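Local coordinates for amidohydrolase family protein (Acinetobacter baumannii, PDB 4I6K), which probably hydrolyses the lactone ring of 2-pyrone-4,6-dicarboxylate, as an enzyme of the amidohydrolase family, at residues A266-V271 and H275-I280; T106-L111 and L143-S148; P49-T54 and Q253-I258. All coordinates share one frame; numbering follows the deposited sequence. Where two conformers were deposited one is given.

All three contacts lie on the outer parts of one amidohydrolase barrel, and none touches another. Interactions 1 and 2 each pair two outer helices, on opposite sides of the chain's centre, whereas interaction 3 pairs two loops that follow the first and last strands. Interaction 1 is the most deeply packed: F267, V271 and I280 are buried, and one glutamine amide bonds a carbonyl just past a helix end. Interaction 2 is partly buried and rests on van der Waals packing of N145 against F108 and L111, the hydrogen bonds and salt bridge of its second helix going to residues other than those of the first. Interaction 3 is a surface contact whose chemistry comes down to one phenol-carboxylate bond.

Interaction 1 (A266-V271 and H275-I280); sequences AFKQIV and HEQCLI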
loop_
_atom_site.group_PDB
_atom_site.type_symbol
_atom_site.label_atom_id
_atom_site.label_comp_id
_atom_site.label_asym_id
_atom_site.label_seq_id
_atom_site.Cartn_x
_atom_site.Cartn_y
_atom_site.Cartn_z
ATOM N N ALA A 266 -12.187 9.046 9.138
ATOM C CA ALA A 266 -12.844 8.563 7.931
ATOM C C ALA A 266 -12.953 7.031 7.925
ATOM O O ALA A 266 -13.920 6.461 7.424
ATOM C CB ALA A 266 -12.101 9.055 6.698
ATOM N N PHE A 267 -11.957 6.361 8.486
ATOM C CA PHE A 267 -11.980 4.915 8.490
ATOM C C PHE A 267 -13.212 4.424 9.238
ATOM O O PHE A 267 -13.907 3.508 8.791
ATOM C CB PHE A 267 -10.696 4.351 9.113
ATOM C CG PHE A 267 -10.777 2.888 9.412
ATOM C CD1 PHE A 267 -10.921 2.443 10.719
ATOM C CD2 PHE A 267 -10.747 1.955 8.385
ATOM C CE1 PHE A 267 -11.011 1.088 11.011
ATOM C CE2 PHE A 267 -10.849 0.606 8.663
ATOM C CZ PHE A 267 -10.982 0.169 9.987
ATOM N N LYS A 268 -13.479 5.046 10.383
ATOM C CA LYS A 268 -14.593 4.645 11.238
ATOM C C LYS A 268 -15.921 4.996 10.582
ATOM O O LYS A 268 -16.947 4.390 10.873
ATOM C CB LYS A 268 -14.485 5.318 12.603
ATOM C CG LYS A 268 -13.226 4.971 13.386
ATOM C CD LYS A 268 -13.297 5.530 14.813
ATOM C CE LYS A 268 -12.011 5.282 15.588
ATOM N NZ LYS A 268 -11.829 6.251 16.707
ATOM N N GLN A 269 -15.927 6.036 9.764
ATOM C CA GLN A 269 -17.069 6.331 8.920
ATOM C C GLN A 269 -17.320 5.371 7.791
ATOM O O GLN A 269 -18.434 4.960 7.557
ATOM C CB GLN A 269 -16.991 7.738 8.384
ATOM C CG GLN A 269 -17.596 8.712 9.328
ATOM C CD GLN A 269 -17.140 10.106 9.078
ATOM O OE1 GLN A 269 -17.015 10.901 10.009
ATOM N NE2 GLN A 269 -16.874 10.421 7.818
ATOM N N ILE A 270 -16.268 5.009 7.095
ATOM C CA ILE A 270 -16.351 3.978 6.073
ATOM C C ILE A 270 -16.653 2.608 6.684
ATOM O O ILE A 270 -17.522 1.887 6.211
ATOM C CB ILE A 270 -15.041 3.876 5.276
ATOM C CG1 ILE A 270 -14.829 5.147 4.447
ATOM C CG2 ILE A 270 -15.061 2.636 4.375
ATOM C CD1 ILE A 270 -13.375 5.535 4.294
ATOM N N VAL A 271 -15.918 2.249 7.729
ATOM C CA VAL A 271 -16.114 0.967 8.383
ATOM C C VAL A 271 -16.739 1.198 9.745
ATOM O O VAL A 271 -16.045 1.281 10.763
ATOM C CB VAL A 271 -14.786 0.204 8.549
ATOM C CG1 VAL A 271 -15.038 -1.206 9.093
ATOM C CG2 VAL A 271 -14.052 0.147 7.222
ATOM N N HIS A 275 -16.897 -5.046 14.673
ATOM C CA HIS A 275 -16.399 -6.382 14.404
ATOM C C HIS A 275 -15.530 -6.312 13.152
ATOM O O HIS A 275 -14.436 -6.878 13.114
ATOM C CB HIS A 275 -17.539 -7.382 14.190
ATOM C CG HIS A 275 -18.595 -7.338 15.254
ATOM N ND1 HIS A 275 -18.319 -7.546 16.591
ATOM C CD2 HIS A 275 -19.932 -7.125 15.176
ATOM C CE1 HIS A 275 -19.436 -7.453 17.289
ATOM N NE2 HIS A 275 -20.430 -7.199 16.454
ATOM N N GLU A 276 -16.027 -5.613 12.131
ATOM C CA GLU A 276 -15.290 -5.441 10.885
ATOM C C GLU A 276 -14.019 -4.607 11.062
ATOM O O GLU A 276 -12.991 -4.858 10.418
ATOM C CB GLU A 276 -16.181 -4.816 9.829
ATOM C CG GLU A 276 -17.311 -5.721 9.413
ATOM C CD GLU A 276 -18.240 -5.044 8.431
ATOM O OE1 GLU A 276 -17.939 -3.898 8.031
ATOM O OE2 GLU A 276 -19.275 -5.648 8.067
ATOM N N GLN A 277 -14.090 -3.610 11.932
ATOM C CA GLN A 277 -12.903 -2.840 12.259
ATOM C C GLN A 277 -11.832 -3.747 12.879
ATOM O O GLN A 277 -10.648 -3.608 12.581
ATOM C CB GLN A 277 -13.247 -1.667 13.179
ATOM C CG GLN A 277 -14.060 -0.539 12.518
ATOM C CD GLN A 277 -14.508 0.519 13.522
ATOM O OE1 GLN A 277 -14.207 0.419 14.707
ATOM N NE2 GLN A 277 -15.225 1.533 13.050
ATOM N N CYS A 278 -12.253 -4.690 13.717
ATOM C CA CYS A 278 -11.310 -5.616 14.332
ATOM C C CYS A 278 -10.592 -6.489 13.293
ATOM O O CYS A 278 -9.374 -6.667 13.364
ATOM C CB CYS A 278 -12.003 -6.462 15.407
ATOM S SG CYS A 278 -12.506 -5.524 16.896
ATOM N N LEU A 279 -11.335 -7.018 12.323
ATOM C CA LEU A 279 -10.726 -7.841 11.288
ATOM C C LEU A 279 -9.739 -6.997 10.513
ATOM O O LEU A 279 -8.605 -7.407 10.268
ATOM C CB LEU A 279 -11.779 -8.377 10.323
ATOM C CG LEU A 279 -12.637 -9.583 10.704
ATOM C CD1 LEU A 279 -13.453 -9.979 9.493
ATOM C CD2 LEU A 279 -11.788 -10.758 11.177
ATOM N N ILE A 280 -10.185 -5.832 10.077
ATOM C CA ILE A 280 -9.375 -4.939 9.265
ATOM C C ILE A 280 -8.136 -4.401 9.977
ATOM O O ILE A 280 -7.084 -4.331 9.399
ATOM C CB ILE A 280 -10.223 -3.807 8.661
ATOM C CG1 ILE A 280 -11.333 -4.399 7.809
ATOM C CG2 ILE A 280 -9.386 -2.889 7.830
ATOM C CD1 ILE A 280 -12.228 -3.433 7.151
#
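V271 and Q277 bring the two backbones nearest each other, with 6.3 Å between their CA atoms. The segments belong to consecutive helices, 260-270 and 274-289, whose local axes approach to 10.8 Å and make an angle of 123° between their N-to-C directions. V271 is where the chain leaves helical geometry, although its N still bonds back to F267 O.

The carbonyl of V271 is the polar centre of the contact. Q277, extended beyond CG, runs alongside V271 in the opposite direction, and its NE2 donates to V271 O along a fairly straight path (162°). The modelled separation of NE2 and O, 2.4 Å, is very short, so its exact length is doubtful. The same amide nitrogen lies close to the CA and CB of K268, whose chain crosses it and leads off toward solvent.

Beside this bond the packing is apolar. Q277 CG lies 3.6 Å from V271 CG1. With CG anti to the backbone N (chi1 168°), F267 extends its ring to the second helix: CE1 is 3.8 Å from Q277 CG, and CE2 is 3.9 Å from I280 CG2. V271 CB sits over one face of this ring, near its rim. V271 and I280 then meet tip to tip, CG2 to CD1 at 4.0 Å.

E276 contributes its CB, 3.9 Å from V271 CG1, while its carboxylate is held elsewhere, by the Y231 hydroxyl and a salt bridge to K235, both on helix 222-237. Y231 also packs on V271 and I280, and W245 meets the F267 ring. These are two consecutive helices joined by a short connection and packed on the outside of a (beta/alpha)8 barrel, the first following its last strand and the second being the C-terminal helix.

Interaction 2 (T106-L111 and L143-S148); sequences TTFNEL and LRNVES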
loop_
_atom_site.group_PDB
_atom_site.type_symbol
_atom_site.label_atom_id
_atom_site.label_comp_id
_atom_site.label_asym_id
_atom_site.label_seq_id
_atom_site.Cartn_x
_atom_site.Cartn_y
_atom_site.Cartn_z
ATOM N N THR A 106 17.433 -6.566 -9.917
ATOM C CA THR A 106 18.120 -6.852 -8.676
ATOM C C THR A 106 18.323 -8.358 -8.595
ATOM O O THR A 106 17.482 -9.131 -9.040
ATOM C CB THR A 106 17.307 -6.373 -7.459
ATOM O OG1 THR A 106 16.859 -5.036 -7.689
ATOM C CG2 THR A 106 18.165 -6.385 -6.209
ATOM N N THR A 107 19.436 -8.779 -8.015
ATOM C CA THR A 107 19.727 -10.198 -7.919
ATOM C C THR A 107 19.025 -10.818 -6.731
ATOM O O THR A 107 18.759 -10.147 -5.733
ATOM C CB THR A 107 21.227 -10.439 -7.784
ATOM O OG1 THR A 107 21.719 -9.703 -6.659
ATOM C CG2 THR A 107 21.939 -9.972 -9.048
ATOM N N PHE A 108 18.727 -12.107 -6.845
ATOM C CA PHE A 108 18.099 -12.835 -5.755
ATOM C C PHE A 108 18.825 -12.546 -4.444
ATOM O O PHE A 108 18.192 -12.241 -3.419
ATOM C CB PHE A 108 18.100 -14.336 -6.023
ATOM C CG PHE A 108 17.444 -15.145 -4.932
ATOM C CD1 PHE A 108 16.057 -15.175 -4.807
ATOM C CD2 PHE A 108 18.209 -15.873 -4.031
ATOM C CE1 PHE A 108 15.445 -15.913 -3.799
ATOM C CE2 PHE A 108 17.608 -16.619 -3.022
ATOM C CZ PHE A 108 16.222 -16.641 -2.908
ATOM N N ASN A 109 20.152 -12.635 -4.467
ATOM C CA ASN A 109 20.887 -12.446 -3.234
ATOM C C ASN A 109 20.580 -11.115 -2.567
ATOM O O ASN A 109 20.367 -11.064 -1.357
ATOM C CB ASN A 109 22.391 -12.563 -3.415
ATOM C CG ASN A 109 23.131 -12.174 -2.149
ATOM O OD1 ASN A 109 23.754 -11.115 -2.085
ATOM N ND2 ASN A 109 23.003 -12.997 -1.109
ATOM N N GLU A 110 20.582 -10.043 -3.358
ATOM C CA GLU A 110 20.291 -8.704 -2.853
ATOM C C GLU A 110 18.923 -8.700 -2.167
ATOM O O GLU A 110 18.793 -8.287 -1.012
ATOM C CB GLU A 110 20.325 -7.708 -4.006
ATOM C CG GLU A 110 20.644 -6.272 -3.602
ATOM C CD GLU A 110 22.034 -6.117 -2.991
ATOM O OE1 GLU A 110 22.217 -6.522 -1.822
ATOM O OE2 GLU A 110 22.937 -5.574 -3.673
ATOM N N LEU A 111 17.915 -9.197 -2.880
ATOM C CA LEU A 111 16.568 -9.369 -2.324
ATOM C C LEU A 111 16.573 -10.144 -1.018
ATOM O O LEU A 111 15.901 -9.770 -0.055
ATOM C CB LEU A 111 15.679 -10.109 -3.317
ATOM C CG LEU A 111 15.655 -9.601 -4.754
ATOM C CD1 LEU A 111 14.774 -10.512 -5.583
ATOM C CD2 LEU A 111 15.148 -8.179 -4.801
ATOM N N LEU A 143 9.995 -11.998 -10.617
ATOM C CA LEU A 143 8.752 -12.372 -9.961
ATOM C C LEU A 143 8.794 -13.753 -9.357
ATOM O O LEU A 143 8.266 -13.957 -8.279
ATOM C CB LEU A 143 7.581 -12.259 -10.923
ATOM C CG LEU A 143 7.234 -10.815 -11.253
ATOM C CD1 LEU A 143 6.248 -10.774 -12.390
ATOM C CD2 LEU A 143 6.687 -10.088 -10.014
ATOM N N ARG A 144 9.410 -14.708 -10.050
ATOM C CA ARG A 144 9.584 -16.037 -9.466
ATOM C C ARG A 144 10.417 -15.950 -8.190
ATOM O O ARG A 144 10.191 -16.678 -7.224
ATOM C CB ARG A 144 10.219 -16.987 -10.474
ATOM C CG ARG A 144 9.259 -17.413 -11.569
ATOM C CD ARG A 144 8.004 -17.999 -10.966
ATOM N NE ARG A 144 6.893 -18.067 -11.918
ATOM C CZ ARG A 144 5.701 -18.586 -11.630
ATOM N NH1 ARG A 144 4.729 -18.608 -12.546
ATOM N NH2 ARG A 144 5.485 -19.088 -10.416
ATOM N N ASN A 145 11.376 -15.029 -8.182
ATOM C CA ASN A 145 12.181 -14.806 -6.987
ATOM C C ASN A 145 11.378 -14.277 -5.799
ATOM O O ASN A 145 11.487 -14.803 -4.691
ATOM C CB ASN A 145 13.338 -13.871 -7.298
ATOM C CG ASN A 145 14.453 -14.566 -8.032
ATOM O OD1 ASN A 145 14.757 -15.733 -7.769
ATOM N ND2 ASN A 145 15.081 -13.853 -8.954
ATOM N N VAL A 146 10.583 -13.232 -6.043
ATOM C CA VAL A 146 9.662 -12.696 -5.043
ATOM C C VAL A 146 8.735 -13.797 -4.509
ATOM O O VAL A 146 8.501 -13.909 -3.306
ATOM C CB VAL A 146 8.787 -11.521 -5.618
ATOM C CG1 VAL A 146 7.840 -10.946 -4.542
ATOM C CG2 VAL A 146 9.652 -10.413 -6.162
ATOM N N GLU A 147 8.170 -14.581 -5.418
ATOM C CA GLU A 147 7.334 -15.712 -5.019
ATOM C C GLU A 147 8.077 -16.641 -4.038
ATOM O O GLU A 147 7.549 -17.005 -2.987
ATOM C CB GLU A 147 6.932 -16.476 -6.263
ATOM C CG GLU A 147 5.931 -17.579 -6.061
ATOM C CD GLU A 147 5.629 -18.268 -7.374
ATOM O OE1 GLU A 147 6.561 -18.422 -8.191
ATOM O OE2 GLU A 147 4.467 -18.642 -7.603
ATOM N N SER A 148 9.309 -17.001 -4.390
ATOM C CA SER A 148 10.147 -17.859 -3.560
ATOM C C SER A 148 10.370 -17.289 -2.179
ATOM O O SER A 148 10.525 -18.034 -1.218
ATOM C CB SER A 148 11.503 -18.049 -4.227
ATOM O OG SER A 148 11.313 -18.232 -5.618
#
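F108 and N145 make the principal contact, and it is one of van der Waals packing between a phenyl ring and an amide. Their CA atoms are 6.4 Å apart, the closest backbone approach here. N145 CB lies at the ring's edge, in its plane, while the amide oxygen comes in obliquely: OD1 is 3.3 Å from F108 CD1, and the amide carbon CG is 3.7 Å from the same ring atom. Ring and amide planes are turned 46° against each other. F108 has CG anti to its own backbone N (chi1 -179°), which swings the ring beside the second helix. N145 OD1 also receives a weak hydrogen bond from K141, one turn earlier in its own helix.

The aliphatic part is smaller. L111, a buried residue one turn beyond F108, crosses N145 at about a right angle and sets its CD1 4.0 Å from N145 CB. L111 also rests against L149, just past the end of the second helix.

These are two neighbouring outer helices of the (beta/alpha)8 barrel: helix 108-115 follows strand 96-100, and helix 137-148 comes after the next strand, 119-125.

Between the two segments no polar pair is made; the second segment bonds within itself and to residues outside the contact. S148 OG donates to R144 O over a short 2.5 Å, and S148 N reaches that carbonyl from the opposite face of its plane, giving the oxygen two donors. A salt bridge joins R144 NH2 to E147 OE1 at 2.6 Å. It uses the syn lone pair of the carboxylate, with the oxygen 22° out of the guanidinium plane. The other carboxylate oxygen, E147 OE2, accepts from the backbone N of S173, and R144 NH1 makes a weak bond to E171 O.

Interaction 3 (P49-T54 and Q253-I258); sequences PDYEAT and QHESLI
Y51 and E255 form a single hydrogen bond between two loops at the surface of the barrel. The phenol OH of Y51 donates to E255 OE1 over a short 2.5 Å. E255 OE1 accepts through its anti lone pair, the one turned away from OE2. This oxygen lies near the plane of the ring, at its edge beside CE2 (3.2 Å from E255 OE1), while the carboxylate plane itself stands perpendicular to the ring.

E255 OE1 has a second donor in its own loop: Q253 N meets it at 3.0 Å from above the carboxylate plane. Two bonds therefore grip one oxygen. E255 gets into this position by bending at chi2 (91°), which brings its carboxylate back over Q253 N.

The side chain of Y51 is about 9 Å from the bound citric acid, which places Y51 near the ligand but not in contact with it. One loop runs from strand 28-32 to helix 55-64, which T54 caps; the other leads from strand 243-244 to helix 260-270. These are the first and last strands of the eight, neighbours once the barrel closes, and the bond bridges the loops beyond the C-terminal ends of these strands.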
loop_
_atom_site.group_PDB
_atom_site.type_symbol
_atom_site.label_atom_id
_atom_site.label_comp_id
_atom_site.label_asym_id
_atom_site.label_seq_id
_atom_site.Cartn_x
_atom_site.Cartn_y
_atom_site.Cartn_z
ATOM N N PRO A 49 8.502 16.607 -1.305
ATOM C CA PRO A 49 8.006 17.222 -0.079
ATOM C C PRO A 49 9.115 18.029 0.598
ATOM O O PRO A 49 10.289 17.679 0.480
ATOM C CB PRO A 49 7.617 16.018 0.786
ATOM C CG PRO A 49 7.619 14.830 -0.143
ATOM C CD PRO A 49 8.585 15.140 -1.205
ATOM N N ASP A 50 8.742 19.089 1.307
ATOM C CA ASP A 50 9.710 20.008 1.913
ATOM C C ASP A 50 9.589 20.020 3.431
ATOM O O ASP A 50 9.503 21.078 4.058
ATOM C CB ASP A 50 9.480 21.422 1.373
ATOM C CG ASP A 50 10.488 22.426 1.906
ATOM O OD1 ASP A 50 11.639 22.028 2.202
ATOM O OD2 ASP A 50 10.123 23.618 2.022
ATOM N N TYR A 51 9.555 18.840 4.027
ATOM C CA TYR A 51 9.420 18.752 5.469
ATOM C C TYR A 51 9.965 17.419 5.927
ATOM O O TYR A 51 10.299 16.572 5.109
ATOM C CB TYR A 51 7.958 18.930 5.905
ATOM C CG TYR A 51 6.975 18.002 5.216
ATOM C CD1 TYR A 51 6.646 16.772 5.769
ATOM C CD2 TYR A 51 6.368 18.367 4.021
ATOM C CE1 TYR A 51 5.749 15.918 5.145
ATOM C CE2 TYR A 51 5.474 17.523 3.382
ATOM C CZ TYR A 51 5.169 16.299 3.953
ATOM O OH TYR A 51 4.282 15.459 3.330
ATOM N N GLU A 52 10.067 17.250 7.241
ATOM C CA GLU A 52 10.582 16.025 7.840
ATOM C C GLU A 52 9.431 15.081 8.168
ATOM O O GLU A 52 8.476 15.489 8.824
ATOM C CB GLU A 52 11.334 16.372 9.130
ATOM C CG GLU A 52 12.846 16.332 9.032
ATOM C CD GLU A 52 13.369 16.691 7.663
ATOM O OE1 GLU A 52 13.133 17.829 7.207
ATOM O OE2 GLU A 52 14.032 15.825 7.048
ATOM N N ALA A 53 9.509 13.831 7.711
ATOM C CA ALA A 53 8.536 12.807 8.118
ATOM C C ALA A 53 9.252 11.657 8.835
ATOM O O ALA A 53 9.610 10.663 8.205
ATOM C CB ALA A 53 7.742 12.289 6.905
ATOM N N THR A 54 9.459 11.804 10.145
ATOM C CA THR A 54 10.359 10.930 10.908
ATOM C C THR A 54 9.677 9.698 11.488
ATOM O O THR A 54 8.462 9.710 11.749
ATOM C CB THR A 54 10.996 11.681 12.096
ATOM O OG1 THR A 54 9.964 12.114 12.990
ATOM C CG2 THR A 54 11.769 12.883 11.618
ATOM N N GLN A 253 0.993 15.834 -0.440
ATOM C CA GLN A 253 0.228 16.616 -1.397
ATOM C C GLN A 253 -1.203 16.788 -0.910
ATOM O O GLN A 253 -2.079 17.163 -1.675
ATOM C CB GLN A 253 0.238 15.957 -2.785
ATOM C CG GLN A 253 1.626 15.764 -3.354
ATOM C CD GLN A 253 1.639 15.626 -4.861
ATOM O OE1 GLN A 253 2.213 16.455 -5.567
ATOM N NE2 GLN A 253 1.006 14.577 -5.363
ATOM N N HIS A 254 -1.427 16.521 0.372
ATOM C CA HIS A 254 -2.746 16.651 0.980
ATOM C C HIS A 254 -2.582 17.090 2.424
ATOM O O HIS A 254 -3.503 16.938 3.249
ATOM C CB HIS A 254 -3.493 15.315 0.962
ATOM C CG HIS A 254 -4.000 14.919 -0.387
ATOM N ND1 HIS A 254 -3.208 14.294 -1.327
ATOM C CD2 HIS A 254 -5.228 15.033 -0.945
ATOM C CE1 HIS A 254 -3.924 14.054 -2.413
ATOM N NE2 HIS A 254 -5.153 14.495 -2.208
ATOM N N GLU A 255 -1.398 17.623 2.721
ATOM C CA GLU A 255 -1.007 17.907 4.094
ATOM C C GLU A 255 -1.892 18.967 4.743
ATOM O O GLU A 255 -2.129 18.919 5.945
ATOM C CB GLU A 255 0.466 18.331 4.156
ATOM C CG GLU A 255 1.443 17.260 3.704
ATOM C CD GLU A 255 1.751 17.334 2.233
ATOM O OE1 GLU A 255 2.754 16.716 1.801
ATOM O OE2 GLU A 255 0.994 18.010 1.509
ATOM N N SER A 256 -2.377 19.924 3.947
ATOM C CA SER A 256 -3.173 21.018 4.486
ATOM C C SER A 256 -4.539 20.505 4.934
ATOM O O SER A 256 -5.189 21.116 5.778
ATOM C CB SER A 256 -3.362 22.114 3.440
ATOM O OG SER A 256 -2.335 22.080 2.464
ATOM N N LEU A 257 -4.968 19.381 4.363
ATOM C CA LEU A 257 -6.349 18.927 4.526
ATOM C C LEU A 257 -6.463 17.681 5.390
ATOM O O LEU A 257 -7.550 17.358 5.861
ATOM C CB LEU A 257 -6.990 18.631 3.160
ATOM C CG LEU A 257 -6.706 19.597 2.005
ATOM C CD1 LEU A 257 -6.818 18.879 0.662
ATOM C CD2 LEU A 257 -7.610 20.836 2.071
ATOM N N ILE A 258 -5.350 16.979 5.592
ATOM C CA ILE A 258 -5.409 15.665 6.232
ATOM C C ILE A 258 -4.414 15.432 7.367
ATOM O O ILE A 258 -3.201 15.486 7.166
ATOM C CB ILE A 258 -5.229 14.535 5.194
ATOM C CG1 ILE A 258 -6.218 14.712 4.036
ATOM C CG2 ILE A 258 -5.421 13.180 5.873
ATOM C CD1 ILE A 258 -7.680 14.372 4.410
#